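Local structure of sulfoquinovosidase (Escherichia coli, 5AEE) at residues G44-D49 and H114-L119; L148-Q153 and I424-W429; F527-P532 and T562-T567. The protein hydrolyses sulfoquinovosyl diacylglycerides, and simpler sulfoquinovosides such as sulfoquinovosyl glycerol, to release sulfoquinovose for sulfoglycolysis. The protein carries 1 engineered substitution. One frame throughout, in Å; residues are numbered along the deposited sequence.

Contact 1: G44-D49 and H114-L119; sequences GIADID and HNRIWL
The backbone N of Gly44 donates to Asn115 OD1 over 3.0 Å, meeting a lone pair in the plane of the side-chain carbonyl. Asn115 and Arg116 stand together across from Gly42 as a classic beta bulge, where two neighbouring strands of the galactose mutarotase-like N-terminal domain part company. The Asn115 amide continues the pairing that the backbone can no longer supply: its ND2 returns a bond to Gly44 O at 3.2 Å, with the acceptor almost in the amide plane, so one side chain grips both polar atoms of one residue. Its CG lies between the backbone N and the carbonyl carbon (chi1 71°), which turns the amide toward strand 39-51. With an alanine here, Gly44 N and O would probably both lose their amide partner, and the strand would be less firmly held at the bulge. The guanidinium of Arg116 turns one face to Gly44, whose N sits 3.7 Å above its plane toward the rim; Ala46 N lies at the edge, not hydrogen-bonded. Asp59 forms a salt bridge with Arg116 NH2, and Trp218 adds a cation-pi contact. Turning back on its own backbone, Arg116 NH1 bonds Asn115 O at 2.9 Å from above the carbonyl plane.

Contact 2: L148-Q153 and I424-W429; sequences LWTSEQ and IMHNAW. With CA (calcium ion), chain C; NSQ (4-nitrophenyl alpha-D-6-sulfoquinovoside), chain E.
Trp149 and His426 lie almost parallel in an offset stack, the planes at 6° and the centroid of the indole five-membered ring 4.2 Å from that of the imidazole. This joins a loop of the N-terminal domain to helix 422-443 of the (beta/alpha)8 barrel, the catalytic core of family 31 glycosidases. Trp149 holds CG anti to the backbone N (chi1 -172°), which brings the indole to the imidazole, and the displacement puts His426 CD2 over Trp149 CE2, 3.4 Å away. Phe55 packs edge-to-face on both partners.

Within its own ring plane, His426 NE2 points at Thr150 O and donates a short bond of 2.6 Å. Its other nitrogen, ND1, is bonded to Leu410 O, so two carbonyls fix the rotation of the imidazole and may favour its doubly protonated form. The methyl CG2 of Thr150 sits tightly beside this bond, 3.1 Å from His426 NE2, while Thr150 OG1 is bonded to Phe181 O.

The Asn427 amide is steeply inclined to the indole, 69° between planes, and reaches past it to the backbone. Its OD1 accepts from Thr150 N at 2.8 Å in a nearly straight bond; its ND2 adds a weak bond to Leu148 O and another bond to Ser200 O. The amide thus spans Trp149, much as a neighbouring strand would.

The loop so held runs into the active site. The Thr150 side chain is about 3 Å from that of Glu408, probably an active-site residue. Gln153 shares a calcium ion with Gly154, Asp481 and the backbone O of Asn472, an engineered residue at the position of the presumed proton donor. Between Thr150 and Gln153 in the chain, Glu152, salt-bridged to Arg455, brings OE1 to 3.2 Å from C27 on the nitrophenyl ring of the bound sulfoquinovoside.

Contact 3: F527-P532 and T562-T567; sequences FSAFTP and TTVFTT
The ring of Phe565 presents its edge to a run of backbone carbonyls: CE1 lies 3.2 Å from Thr531 O, CD1 3.4 Å from Ala529 O, and CZ 3.7 Å from Pro532 O. All three oxygens are near the ring plane, so the electropositive C-H rim meets them. For the buried Ala529 O and Pro532 O, which have no hydrogen-bond partner in the model, this rim probably offers some electrostatic compensation. The preceding residue, Val564, sends CG1 to Phe530 CZ at 3.5 Å, the two side chains crossing at about a right angle. Between these contacts Ala529 CB rests 4.4 Å from Phe565 CB.

The type I turn from Ser528 to Thr531, braced by Thr531 OG1 donating to Ser528 O at 2.7 Å, places Ala529 O, and the chain leaving it carries Thr531 O and Pro532 O. On the helix, Phe565 has CG anti to N (chi1 179°), which carries its ring out to the turn. Farther away, Tyr607 OH bonds Phe530 O, and Met534 packs on both Ala529 and Phe565. The turn leads from helix 518-528 into strand 534-536, a helix-to-strand connection of the (beta/alpha)8 barrel packed on helix 552-567, which follows that strand.

In the fold
Followed from the N terminus, the three contacts come in series, and none encloses or crosses another. Contact 1 closes a loop of 64 residues, rich in strand, wholly within the N-terminal beta domain. Contact 2 spans 270 residues and is the one that joins domains, bringing the loop after strand 145-148 onto a helix of the barrel. Contact 3 closes only 29 residues around the final barrel strand. The first two meet directly, Ile48 CD1 lying 3.9 Å from Trp149 CH2, so strand 39-51 extends toward the domain junction. Contact 3 stands apart, with its centre about 46 Å from that of contact 1, on the opposite side of the chain's centre.

Contact 1: G44-D49 and H114-L119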
# COMPACT_ATOMS: atom_id res chain seq x y z
N GLY A 44 3.31 0.37 -29.50
CA GLY A 44 1.89 0.26 -29.25
C GLY A 44 1.29 1.64 -29.17
O GLY A 44 2.01 2.61 -28.97
N ILE A 45 -0.02 1.73 -29.37
CA ILE A 45 -0.73 2.96 -29.07
C ILE A 45 -1.59 2.65 -27.85
O ILE A 45 -2.41 1.77 -27.90
CB ILE A 45 -1.57 3.48 -30.26
CG1 ILE A 45 -0.65 3.73 -31.47
CG2 ILE A 45 -2.30 4.77 -29.89
CD1 ILE A 45 -1.36 3.48 -32.79
N ALA A 46 -1.32 3.35 -26.75
CA ALA A 46 -2.07 3.26 -25.50
C ALA A 46 -3.40 4.01 -25.67
O ALA A 46 -3.42 5.15 -26.11
CB ALA A 46 -1.27 3.89 -24.36
N ASP A 47 -4.50 3.35 -25.37
CA ASP A 47 -5.80 3.97 -25.27
C ASP A 47 -6.20 3.79 -23.79
O ASP A 47 -6.69 2.74 -23.42
CB ASP A 47 -6.73 3.24 -26.21
CG ASP A 47 -8.16 3.72 -26.15
OD1 ASP A 47 -8.49 4.82 -25.59
OD2 ASP A 47 -8.94 2.94 -26.73
N ILE A 48 -5.90 4.81 -22.98
CA ILE A 48 -6.15 4.80 -21.56
C ILE A 48 -7.35 5.71 -21.22
O ILE A 48 -7.32 6.90 -21.53
CB ILE A 48 -4.88 5.22 -20.77
CG1 ILE A 48 -3.73 4.25 -21.09
CG2 ILE A 48 -5.16 5.25 -19.25
CD1 ILE A 48 -2.44 4.40 -20.33
N ASP A 49 -8.38 5.13 -20.59
CA ASP A 49 -9.59 5.86 -20.19
C ASP A 49 -9.83 5.69 -18.69
O ASP A 49 -9.54 4.66 -18.11
CB ASP A 49 -10.81 5.36 -20.97
CG ASP A 49 -10.69 5.60 -22.48
OD1 ASP A 49 -10.64 6.79 -22.87
OD2 ASP A 49 -10.64 4.60 -23.27
N HIS A 114 9.90 3.19 -30.85
CA HIS A 114 9.85 1.90 -30.19
C HIS A 114 9.60 2.10 -28.70
O HIS A 114 10.52 2.09 -27.90
CB HIS A 114 11.08 1.07 -30.46
CG HIS A 114 11.16 0.60 -31.88
ND1 HIS A 114 12.29 0.76 -32.65
CD2 HIS A 114 10.24 0.01 -32.67
CE1 HIS A 114 12.06 0.27 -33.86
NE2 HIS A 114 10.83 -0.22 -33.89
N ASN A 115 8.31 2.24 -28.37
CA ASN A 115 7.86 2.58 -27.05
C ASN A 115 7.33 1.37 -26.29
O ASN A 115 6.57 1.54 -25.33
CB ASN A 115 6.81 3.69 -27.15
CG ASN A 115 5.49 3.22 -27.71
OD1 ASN A 115 5.39 2.24 -28.50
ND2 ASN A 115 4.45 3.95 -27.36
N ARG A 116 7.68 0.16 -26.75
CA ARG A 116 7.46 -1.06 -25.97
C ARG A 116 8.74 -1.82 -25.77
O ARG A 116 9.61 -1.95 -26.72
CB ARG A 116 6.46 -2.00 -26.65
CG ARG A 116 5.12 -1.39 -26.87
CD ARG A 116 4.30 -1.33 -25.60
NE ARG A 116 3.03 -0.66 -25.86
CZ ARG A 116 2.77 0.65 -25.76
NH1 ARG A 116 3.66 1.55 -25.32
NH2 ARG A 116 1.57 1.09 -26.03
N ILE A 117 8.86 -2.37 -24.57
CA ILE A 117 9.93 -3.29 -24.21
C ILE A 117 9.33 -4.51 -23.51
O ILE A 117 8.44 -4.39 -22.67
CB ILE A 117 11.01 -2.60 -23.29
CG1 ILE A 117 11.78 -1.45 -23.99
CG2 ILE A 117 12.02 -3.63 -22.73
CD1 ILE A 117 12.45 -0.51 -22.97
N TRP A 118 9.80 -5.69 -23.87
CA TRP A 118 9.54 -6.92 -23.09
C TRP A 118 10.92 -7.51 -22.78
O TRP A 118 11.71 -7.82 -23.70
CB TRP A 118 8.74 -7.95 -23.91
CG TRP A 118 7.40 -7.49 -24.37
CD1 TRP A 118 6.19 -7.85 -23.82
CD2 TRP A 118 7.08 -6.67 -25.51
NE1 TRP A 118 5.18 -7.29 -24.52
CE2 TRP A 118 5.68 -6.55 -25.55
CE3 TRP A 118 7.85 -6.00 -26.47
CZ2 TRP A 118 5.01 -5.79 -26.51
CZ3 TRP A 118 7.19 -5.26 -27.44
CH2 TRP A 118 5.78 -5.16 -27.46
N LEU A 119 11.21 -7.70 -21.51
CA LEU A 119 12.47 -8.27 -21.08
C LEU A 119 12.19 -9.47 -20.27
O LEU A 119 11.38 -9.42 -19.32
CB LEU A 119 13.21 -7.27 -20.19
CG LEU A 119 14.59 -7.69 -19.67
CD1 LEU A 119 15.57 -7.79 -20.81
CD2 LEU A 119 15.10 -6.60 -18.72

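Contact 2: L148-Q153 and I424-W429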
# COMPACT_ATOMS: atom_id res chain seq x y z
N LEU A 148 0.71 -3.04 -13.62
CA LEU A 148 1.13 -2.13 -12.55
C LEU A 148 0.73 -0.71 -12.96
O LEU A 148 1.45 0.00 -13.68
CB LEU A 148 2.63 -2.21 -12.35
CG LEU A 148 3.19 -3.60 -11.95
CD1 LEU A 148 4.71 -3.58 -11.87
CD2 LEU A 148 2.59 -4.13 -10.68
N TRP A 149 -0.47 -0.34 -12.51
CA TRP A 149 -1.05 0.94 -12.85
C TRP A 149 -1.84 1.37 -11.68
O TRP A 149 -2.81 0.71 -11.35
CB TRP A 149 -1.94 0.84 -14.10
CG TRP A 149 -2.44 2.20 -14.60
CD1 TRP A 149 -3.67 2.72 -14.39
CD2 TRP A 149 -1.72 3.19 -15.38
NE1 TRP A 149 -3.77 3.94 -14.97
CE2 TRP A 149 -2.61 4.25 -15.60
CE3 TRP A 149 -0.43 3.26 -15.92
CZ2 TRP A 149 -2.28 5.37 -16.37
CZ3 TRP A 149 -0.09 4.38 -16.67
CH2 TRP A 149 -1.00 5.45 -16.88
N THR A 150 -1.44 2.46 -10.99
CA THR A 150 -2.19 2.78 -9.84
C THR A 150 -3.61 3.16 -10.22
O THR A 150 -3.84 3.92 -11.17
CB THR A 150 -1.52 3.86 -8.94
OG1 THR A 150 -2.30 4.01 -7.75
CG2 THR A 150 -1.41 5.17 -9.61
N SER A 151 -4.58 2.70 -9.46
CA SER A 151 -5.92 3.10 -9.71
C SER A 151 -6.73 2.86 -8.46
O SER A 151 -6.20 2.44 -7.42
CB SER A 151 -6.53 2.20 -10.86
OG SER A 151 -6.73 0.85 -10.44
N GLU A 152 -8.06 3.06 -8.58
CA GLU A 152 -8.96 2.48 -7.55
C GLU A 152 -8.79 1.00 -7.46
O GLU A 152 -8.51 0.28 -8.42
CB GLU A 152 -10.44 2.79 -7.77
CG GLU A 152 -10.80 4.24 -7.94
CD GLU A 152 -10.20 5.15 -6.86
OE1 GLU A 152 -10.50 4.94 -5.67
OE2 GLU A 152 -9.37 6.04 -7.24
N GLN A 153 -8.90 0.54 -6.25
CA GLN A 153 -8.59 -0.84 -5.89
C GLN A 153 -9.65 -1.90 -6.33
O GLN A 153 -9.37 -3.09 -6.32
CB GLN A 153 -8.38 -0.84 -4.42
CG GLN A 153 -7.79 -2.07 -3.84
CD GLN A 153 -8.74 -2.75 -2.93
OE1 GLN A 153 -9.97 -2.50 -2.90
NE2 GLN A 153 -8.20 -3.70 -2.22
N ILE A 424 3.38 8.88 -17.76
CA ILE A 424 4.53 8.58 -16.92
C ILE A 424 4.30 9.09 -15.48
O ILE A 424 4.70 8.45 -14.53
CB ILE A 424 5.80 9.26 -17.50
CG1 ILE A 424 6.16 8.68 -18.90
CG2 ILE A 424 6.96 9.21 -16.51
CD1 ILE A 424 6.29 7.21 -18.95
N MET A 425 3.71 10.27 -15.35
CA MET A 425 3.58 10.89 -14.05
C MET A 425 2.47 10.25 -13.25
O MET A 425 2.50 10.32 -12.03
CB MET A 425 3.28 12.41 -14.17
CG MET A 425 4.44 13.32 -14.56
SD MET A 425 5.94 13.02 -13.61
CE MET A 425 5.37 13.33 -11.92
N HIS A 426 1.53 9.60 -13.91
CA HIS A 426 0.38 8.99 -13.20
C HIS A 426 0.80 8.06 -12.04
O HIS A 426 0.31 8.21 -10.90
CB HIS A 426 -0.52 8.25 -14.20
CG HIS A 426 -1.52 7.38 -13.54
ND1 HIS A 426 -2.76 7.85 -13.14
CD2 HIS A 426 -1.42 6.13 -13.04
CE1 HIS A 426 -3.39 6.91 -12.48
NE2 HIS A 426 -2.60 5.85 -12.41
N ASN A 427 1.73 7.14 -12.32
CA ASN A 427 2.17 6.18 -11.33
C ASN A 427 3.06 6.84 -10.30
O ASN A 427 3.15 6.28 -9.23
CB ASN A 427 2.89 4.99 -11.94
CG ASN A 427 1.95 3.98 -12.55
OD1 ASN A 427 0.77 3.85 -12.13
ND2 ASN A 427 2.46 3.22 -13.50
N ALA A 428 3.75 7.95 -10.65
CA ALA A 428 4.69 8.58 -9.73
C ALA A 428 4.02 9.51 -8.75
O ALA A 428 4.67 9.99 -7.81
CB ALA A 428 5.78 9.33 -10.47
N TRP A 429 2.74 9.80 -8.98
CA TRP A 429 2.02 10.78 -8.16
C TRP A 429 1.97 10.52 -6.66
O TRP A 429 2.17 11.46 -5.84
CB TRP A 429 0.57 10.97 -8.69
CG TRP A 429 0.12 12.45 -8.59
CD1 TRP A 429 -0.71 12.98 -7.66
CD2 TRP A 429 0.49 13.51 -9.44
NE1 TRP A 429 -0.90 14.31 -7.90
CE2 TRP A 429 -0.14 14.67 -8.97
CE3 TRP A 429 1.34 13.62 -10.52
CZ2 TRP A 429 0.01 15.90 -9.58
CZ3 TRP A 429 1.50 14.85 -11.12
CH2 TRP A 429 0.84 15.96 -10.65
CA CA C . -12.16 -2.48 -2.41
O12 NSQ E . -13.68 10.68 -0.95
S10 NSQ E . -14.26 10.91 0.39
O13 NSQ E . -14.36 12.31 0.86
O11 NSQ E . -15.52 10.18 0.46
C6 NSQ E . -13.21 10.22 1.57
C5 NSQ E . -12.97 8.72 1.46
O5 NSQ E . -12.04 8.60 0.34
C1 NSQ E . -11.45 7.35 0.13
C2 NSQ E . -10.82 6.79 1.43
O2 NSQ E . -10.25 5.56 1.09
C3 NSQ E . -11.89 6.74 2.51
O3 NSQ E . -11.40 6.22 3.72
C4 NSQ E . -12.45 8.11 2.78
O4 NSQ E . -13.53 7.99 3.75
O1 NSQ E . -12.53 6.53 -0.32
C25 NSQ E . -12.93 6.71 -1.59
C26 NSQ E . -12.02 6.51 -2.64
C27 NSQ E . -12.44 6.77 -3.91
C28 NSQ E . -13.76 7.15 -4.15
N32 NSQ E . -14.13 7.45 -5.47
O33 NSQ E . -15.16 8.15 -5.66
O34 NSQ E . -13.33 7.19 -6.43
C29 NSQ E . -14.62 7.36 -3.08
C30 NSQ E . -14.21 7.13 -1.78
O HOH W 1 -14.33 -2.05 -1.57
O HOH W 2 -12.10 -0.27 -3.21

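Contact 3: F527-P532 and T562-T567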
# COMPACT_ATOMS: atom_id res chain seq x y z
N PHE A 527 -8.55 -8.43 14.82
CA PHE A 527 -7.43 -8.42 13.86
C PHE A 527 -6.55 -7.17 14.06
O PHE A 527 -5.34 -7.25 14.24
CB PHE A 527 -8.03 -8.49 12.44
CG PHE A 527 -7.06 -8.24 11.30
CD1 PHE A 527 -5.71 -8.52 11.39
CD2 PHE A 527 -7.55 -7.71 10.10
CE1 PHE A 527 -4.84 -8.26 10.30
CE2 PHE A 527 -6.70 -7.45 9.01
CZ PHE A 527 -5.34 -7.74 9.11
N SER A 528 -7.15 -6.00 14.03
CA SER A 528 -6.39 -4.74 14.12
C SER A 528 -5.65 -4.53 15.45
O SER A 528 -4.66 -3.83 15.48
CB SER A 528 -7.28 -3.52 13.81
OG SER A 528 -7.67 -3.58 12.45
N ALA A 529 -6.10 -5.19 16.51
CA ALA A 529 -5.41 -5.15 17.79
C ALA A 529 -4.02 -5.81 17.71
O ALA A 529 -3.17 -5.53 18.51
CB ALA A 529 -6.27 -5.80 18.86
N PHE A 530 -3.81 -6.62 16.68
CA PHE A 530 -2.57 -7.23 16.38
C PHE A 530 -1.89 -6.66 15.13
O PHE A 530 -1.33 -7.41 14.34
CB PHE A 530 -2.70 -8.77 16.38
CG PHE A 530 -2.99 -9.31 17.74
CD1 PHE A 530 -4.28 -9.36 18.20
CD2 PHE A 530 -1.97 -9.66 18.61
CE1 PHE A 530 -4.57 -9.79 19.46
CE2 PHE A 530 -2.25 -10.09 19.89
CZ PHE A 530 -3.54 -10.18 20.31
N THR A 531 -1.93 -5.33 15.01
CA THR A 531 -1.29 -4.56 13.93
C THR A 531 -0.77 -3.31 14.64
O THR A 531 -1.08 -3.14 15.83
CB THR A 531 -2.26 -4.11 12.82
OG1 THR A 531 -3.23 -3.21 13.33
CG2 THR A 531 -2.98 -5.30 12.21
N PRO A 532 0.07 -2.50 13.96
CA PRO A 532 0.62 -1.32 14.66
C PRO A 532 -0.29 -0.14 14.85
O PRO A 532 0.14 0.80 15.53
CB PRO A 532 1.81 -0.91 13.78
CG PRO A 532 1.59 -1.57 12.42
CD PRO A 532 0.80 -2.81 12.71
N THR A 562 -8.77 -3.01 22.87
CA THR A 562 -7.86 -1.89 23.06
C THR A 562 -6.94 -2.08 24.22
O THR A 562 -5.79 -1.64 24.20
CB THR A 562 -8.60 -0.54 23.13
OG1 THR A 562 -9.49 -0.46 24.27
CG2 THR A 562 -9.36 -0.35 21.87
N THR A 563 -7.41 -2.75 25.26
CA THR A 563 -6.53 -3.15 26.37
C THR A 563 -5.44 -4.10 25.91
O THR A 563 -4.30 -3.94 26.27
CB THR A 563 -7.36 -3.71 27.51
OG1 THR A 563 -8.25 -2.69 27.89
CG2 THR A 563 -6.50 -4.16 28.72
N VAL A 564 -5.81 -5.07 25.08
CA VAL A 564 -4.86 -5.97 24.47
C VAL A 564 -3.81 -5.20 23.70
O VAL A 564 -2.60 -5.37 23.94
CB VAL A 564 -5.59 -6.95 23.52
CG1 VAL A 564 -4.63 -7.70 22.58
CG2 VAL A 564 -6.47 -7.91 24.30
N PHE A 565 -4.27 -4.36 22.76
CA PHE A 565 -3.37 -3.52 21.94
C PHE A 565 -2.45 -2.70 22.77
O PHE A 565 -1.23 -2.73 22.57
CB PHE A 565 -4.23 -2.62 21.02
CG PHE A 565 -3.45 -1.70 20.15
CD1 PHE A 565 -2.68 -2.18 19.08
CD2 PHE A 565 -3.43 -0.31 20.42
CE1 PHE A 565 -1.93 -1.29 18.27
CE2 PHE A 565 -2.71 0.56 19.61
CZ PHE A 565 -1.96 0.09 18.54
N THR A 566 -2.99 -1.99 23.75
CA THR A 566 -2.09 -1.17 24.57
C THR A 566 -1.08 -1.98 25.44
O THR A 566 0.00 -1.56 25.60
CB THR A 566 -2.85 -0.18 25.41
OG1 THR A 566 -3.82 -0.86 26.15
CG2 THR A 566 -3.55 0.86 24.51
N THR A 567 -1.42 -3.21 25.86
CA THR A 567 -0.49 -4.07 26.56
C THR A 567 0.75 -4.36 25.72
O THR A 567 1.88 -4.43 26.23
CB THR A 567 -1.18 -5.41 26.91
OG1 THR A 567 -2.28 -5.12 27.75
CG2 THR A 567 -0.23 -6.36 27.61